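Local coordinates for UPF0098 protein CT_736 (Chlamydia trachomatis, PDB 3N08), which is of unproven function but, as a bacterial relative of phosphatidylethanolamine-binding proteins and Raf kinase inhibitor protein, probably binds a small anionic or phosphate-bearing ligand, at residues D52-P55 / S56-E59; Y69-S72 / P73-N77. One frame throughout, in Å; residues are numbered along the deposited sequence.

Contact 1. Residues D52-P55 / S56-E59; sequences DVPP and SVRE
Backbone bonds set the turn that brings Val53 and Pro54 up against Val57 and Arg58. Val57 N donates to Pro54 O at 3.0 Å, the shortest of the three bonds here. It approaches from above the carbonyl plane, 48° out of it. Arg58 N divides its hydrogen between two carbonyls, each bond weak: 3.3 Å to Pro54 O and 3.4 Å to Pro55 O. Pro54 O thus accepts from two successive amides, the second weakly, and Pro54 to Val57 form a beta turn with type I backbone angles at Pro55 and Ser56. The chain turns back far enough for Pro55 CA to point its hydrogen at Arg58 O, 3.4 Å away. Asp50 to Pro54 read DPDxP, a signature of the PEBP family; in relatives that motif borders the anion-binding pocket, and probably does here. Asp52 takes no part in the bend and salt-bridges Arg109, next to His108 on strand 108-117. Among the apolar contacts, Val53 CG2 meets Val57 CG2 at 3.7 Å and Val53 CG1 rests on Arg58 CB at 4.0 Å, the side chains crossing at a slant. Val57 CG2, set between its own N and carbonyl carbon (chi1 -45°), is also pressed to 3.2 Å from Pro54 O, a tight approach, and lies more loosely against Pro54 CD. Trp63 backs both Val53 and Arg58, while Pro54 packs on Pro104 and His108. After the bend a second charge pair follows: the arginine chain swings away from Val53 after its CB, and Arg58 NE forms a salt bridge with Asp60.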
loop_
_atom_site.group_PDB
_atom_site.type_symbol
_atom_site.label_atom_id
_atom_site.label_comp_id
_atom_site.label_asym_id
_atom_site.label_seq_id
_atom_site.Cartn_x
_atom_site.Cartn_y
_atom_site.Cartn_z
ATOM N N ASP B 52 9.825 14.072 13.820
ATOM C CA ASP B 52 11.117 13.982 14.500
ATOM C C ASP B 52 11.811 15.348 14.529
ATOM O O ASP B 52 12.993 15.476 14.851
ATOM C CB ASP B 52 12.017 12.940 13.823
ATOM C CG ASP B 52 11.487 11.532 13.980
ATOM O OD1 ASP B 52 10.703 11.283 14.902
ATOM O OD2 ASP B 52 11.858 10.649 13.188
ATOM N N VAL B 53 11.083 16.399 14.183
ATOM C CA VAL B 53 11.614 17.743 14.281
ATOM C C VAL B 53 12.033 18.007 15.742
ATOM O O VAL B 53 11.368 17.581 16.680
ATOM C CB VAL B 53 10.568 18.761 13.766
ATOM C CG1 VAL B 53 9.310 18.732 14.634
ATOM C CG2 VAL B 53 11.171 20.168 13.721
ATOM N N PRO B 54 13.172 18.709 15.949
ATOM C CA PRO B 54 13.566 18.947 17.346
ATOM C C PRO B 54 12.486 19.729 18.116
ATOM O O PRO B 54 12.053 20.777 17.667
ATOM C CB PRO B 54 14.858 19.750 17.230
ATOM C CG PRO B 54 15.357 19.515 15.862
ATOM C CD PRO B 54 14.185 19.174 14.992
ATOM N N PRO B 55 12.049 19.233 19.277
ATOM C CA PRO B 55 10.949 19.921 19.952
ATOM C C PRO B 55 11.326 21.298 20.454
ATOM O O PRO B 55 10.436 22.089 20.719
ATOM C CB PRO B 55 10.577 18.974 21.101
ATOM C CG PRO B 55 11.610 17.926 21.134
ATOM C CD PRO B 55 12.331 17.906 19.850
ATOM N N SER B 56 12.611 21.601 20.558
ATOM C CA SER B 56 12.993 22.943 20.992
ATOM C C SER B 56 12.724 23.979 19.894
ATOM O O SER B 56 12.744 25.184 20.165
ATOM C CB SER B 56 14.455 22.966 21.413
ATOM O OG SER B 56 15.280 22.705 20.300
ATOM N N VAL B 57 12.499 23.549 18.651
ATOM C CA VAL B 57 12.113 24.466 17.580
ATOM C C VAL B 57 10.631 24.376 17.196
ATOM O O VAL B 57 10.103 25.236 16.491
ATOM C CB VAL B 57 12.970 24.297 16.303
ATOM C CG1 VAL B 57 14.452 24.183 16.664
ATOM C CG2 VAL B 57 12.534 23.125 15.475
ATOM N N ARG B 58 9.964 23.316 17.625
ATOM C CA ARG B 58 8.554 23.102 17.312
ATOM C C ARG B 58 7.951 22.289 18.453
ATOM O O ARG B 58 8.125 21.084 18.523
ATOM C CB ARG B 58 8.411 22.368 15.961
ATOM C CG ARG B 58 6.985 22.164 15.485
ATOM C CD ARG B 58 6.372 23.443 15.008
ATOM N NE ARG B 58 4.950 23.268 14.803
ATOM C CZ ARG B 58 4.114 24.268 14.552
ATOM N NH1 ARG B 58 4.573 25.504 14.406
ATOM N NH2 ARG B 58 2.820 24.012 14.402
ATOM N N GLU B 59 7.239 22.970 19.339
ATOM C CA GLU B 59 6.725 22.374 20.557
ATOM C C GLU B 59 5.791 21.183 20.309
ATOM O O GLU B 59 5.807 20.202 21.049
ATOM C CB GLU B 59 6.013 23.466 21.361
ATOM C CG GLU B 59 5.220 22.976 22.550
ATOM C CD GLU B 59 4.700 24.126 23.389
ATOM O OE1 GLU B 59 3.476 24.371 23.368
ATOM O OE2 GLU B 59 5.519 24.790 24.052
#

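Contact 2. Residues Y69-S72 / P73-N77; sequences YNLS and PVVSN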
loop_
_atom_site.group_PDB
_atom_site.type_symbol
_atom_site.label_atom_id
_atom_site.label_comp_id
_atom_site.label_asym_id
_atom_site.label_seq_id
_atom_site.Cartn_x
_atom_site.Cartn_y
_atom_site.Cartn_z
ATOM N N TYR B 69 -3.456 19.390 -2.418
ATOM C CA TYR B 69 -4.795 18.852 -2.445
ATOM C C TYR B 69 -5.459 19.143 -3.784
ATOM O O TYR B 69 -4.961 19.933 -4.586
ATOM C CB TYR B 69 -5.636 19.352 -1.252
ATOM C CG TYR B 69 -6.108 20.783 -1.335
ATOM C CD1 TYR B 69 -5.325 21.828 -0.864
ATOM C CD2 TYR B 69 -7.363 21.074 -1.853
ATOM C CE1 TYR B 69 -5.779 23.139 -0.927
ATOM C CE2 TYR B 69 -7.813 22.363 -1.920
ATOM C CZ TYR B 69 -7.027 23.381 -1.451
ATOM O OH TYR B 69 -7.517 24.661 -1.531
ATOM N N ASN B 70 -6.597 18.490 -4.014
ATOM C CA ASN B 70 -7.292 18.560 -5.284
ATOM C C ASN B 70 -6.458 18.035 -6.442
ATOM O O ASN B 70 -6.626 18.464 -7.575
ATOM C CB ASN B 70 -7.855 19.957 -5.547
ATOM C CG ASN B 70 -9.185 20.189 -4.853
ATOM O OD1 ASN B 70 -9.755 19.290 -4.209
ATOM N ND2 ASN B 70 -9.693 21.401 -4.982
ATOM N N LEU B 71 -5.584 17.087 -6.148
ATOM C CA LEU B 71 -4.939 16.335 -7.208
ATOM C C LEU B 71 -5.954 15.490 -7.949
ATOM O O LEU B 71 -6.902 14.981 -7.347
ATOM C CB LEU B 71 -3.922 15.392 -6.614
ATOM C CG LEU B 71 -2.579 15.976 -6.273
ATOM C CD1 LEU B 71 -1.895 15.057 -5.273
ATOM C CD2 LEU B 71 -1.717 16.172 -7.535
ATOM N N SER B 72 -5.745 15.321 -9.252
ATOM C CA SER B 72 -6.555 14.372 -10.012
ATOM C C SER B 72 -6.416 12.957 -9.453
ATOM O O SER B 72 -5.327 12.513 -9.164
ATOM C CB SER B 72 -6.122 14.356 -11.466
ATOM O OG SER B 72 -6.778 13.305 -12.130
ATOM N N PRO B 73 -7.532 12.233 -9.353
ATOM C CA PRO B 73 -7.441 10.865 -8.844
ATOM C C PRO B 73 -6.785 9.927 -9.836
ATOM O O PRO B 73 -6.466 8.796 -9.423
ATOM C CB PRO B 73 -8.900 10.484 -8.598
ATOM C CG PRO B 73 -9.690 11.417 -9.455
ATOM C CD PRO B 73 -8.919 12.685 -9.499
ATOM N N VAL B 74 -6.573 10.355 -11.083
ATOM C CA VAL B 74 -5.800 9.557 -12.038
ATOM C C VAL B 74 -4.403 10.113 -12.281
ATOM O O VAL B 74 -3.757 9.761 -13.260
ATOM C CB VAL B 74 -6.580 9.362 -13.379
ATOM C CG1 VAL B 74 -7.923 8.683 -13.108
ATOM C CG2 VAL B 74 -6.797 10.675 -14.125
ATOM N N VAL B 75 -3.916 10.970 -11.387
ATOM C CA VAL B 75 -2.637 11.637 -11.625
ATOM C C VAL B 75 -1.491 10.640 -11.828
ATOM O O VAL B 75 -0.544 10.896 -12.567
ATOM C CB VAL B 75 -2.310 12.645 -10.500
ATOM C CG1 VAL B 75 -1.986 11.943 -9.202
ATOM C CG2 VAL B 75 -1.151 13.563 -10.922
ATOM N N SER B 76 -1.612 9.487 -11.196
ATOM C CA SER B 76 -0.620 8.397 -11.296
ATOM C C SER B 76 0.750 8.775 -10.722
ATOM O O SER B 76 1.038 8.482 -9.571
ATOM C CB SER B 76 -0.498 7.904 -12.738
ATOM O OG SER B 76 0.081 6.613 -12.782
ATOM N N ASN B 77 1.602 9.432 -11.496
ATOM C CA ASN B 77 2.906 9.829 -10.969
ATOM C C ASN B 77 3.030 11.345 -10.780
ATOM O O ASN B 77 2.418 12.138 -11.508
ATOM C CB ASN B 77 4.012 9.284 -11.887
ATOM C CG ASN B 77 5.415 9.686 -11.438
ATOM O OD1 ASN B 77 5.916 9.238 -10.397
ATOM N ND2 ASN B 77 6.067 10.514 -12.243
#
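Ser72 OG meets Val74 at the backbone N and at CG2, while Leu71 touches Val75. The serine hydroxyl is thrown forward over the following peptide: with OG anti to the backbone N (chi1 172°), it lies beside its own carbonyl carbon and accepts the Val74 amide, N to OG 3.1 Å with an N-H...O angle of 153°. That bond makes an ST turn. It is nested in the type I beta turn from Ser72 to Val75, closed by Val75 N to Ser72 O at 3.1 Å, with the donor well above the carbonyl plane, 65° out of it. Pro73 at the second position has no N-H, and the OG lies near its nitrogen without bonding to it. Val74 CG2 comes alongside the same hydroxyl, 3.3 Å from Ser72 OG, so the oxygen has an amide and a methyl close by. Val75 points back toward the residues before the turn. Its CB and CG1 press on Ser72 O, at 3.3 and 3.4 Å, and CG2 reaches out to Leu71 CD2 at 4.3 Å, a light methyl-to-methyl touch. Leu71 and Val75 both also rest on Phe34 and Leu44, so the two side chains share an apolar floor supplied by both sheets. Just before, Asn70 and Leu71 form a G1 beta bulge opposite Leu44, where the chain turns a corner at Asn70. Beyond the turn, Ser76 pairs by its backbone with Phe34. Two bonds to two atoms of one serine, its OG and its O, pin the successive amides of Val74 and Val75, which would help fix the direction in which the chain crosses from one sheet to the other.

Overall arrangement
Both contacts are turns at the surface, and each has one buried residue as its anchor, Val53 in contact 1 and Leu71 in contact 2. They lie at opposite ends of the strand 63-71, on opposite sides of the chain's centre, with nearest atoms about 17 Å apart. Contact 1 belongs to the loop leading into that strand, beside the His108 and Arg109 region, and is flanked by two salt bridges. Contact 2 takes in the strand's last residues and carries the chain toward the three-stranded sheet. There a side-chain hydroxyl joins the backbone bonding, and Leu44 and Phe34 supply an apolar backing.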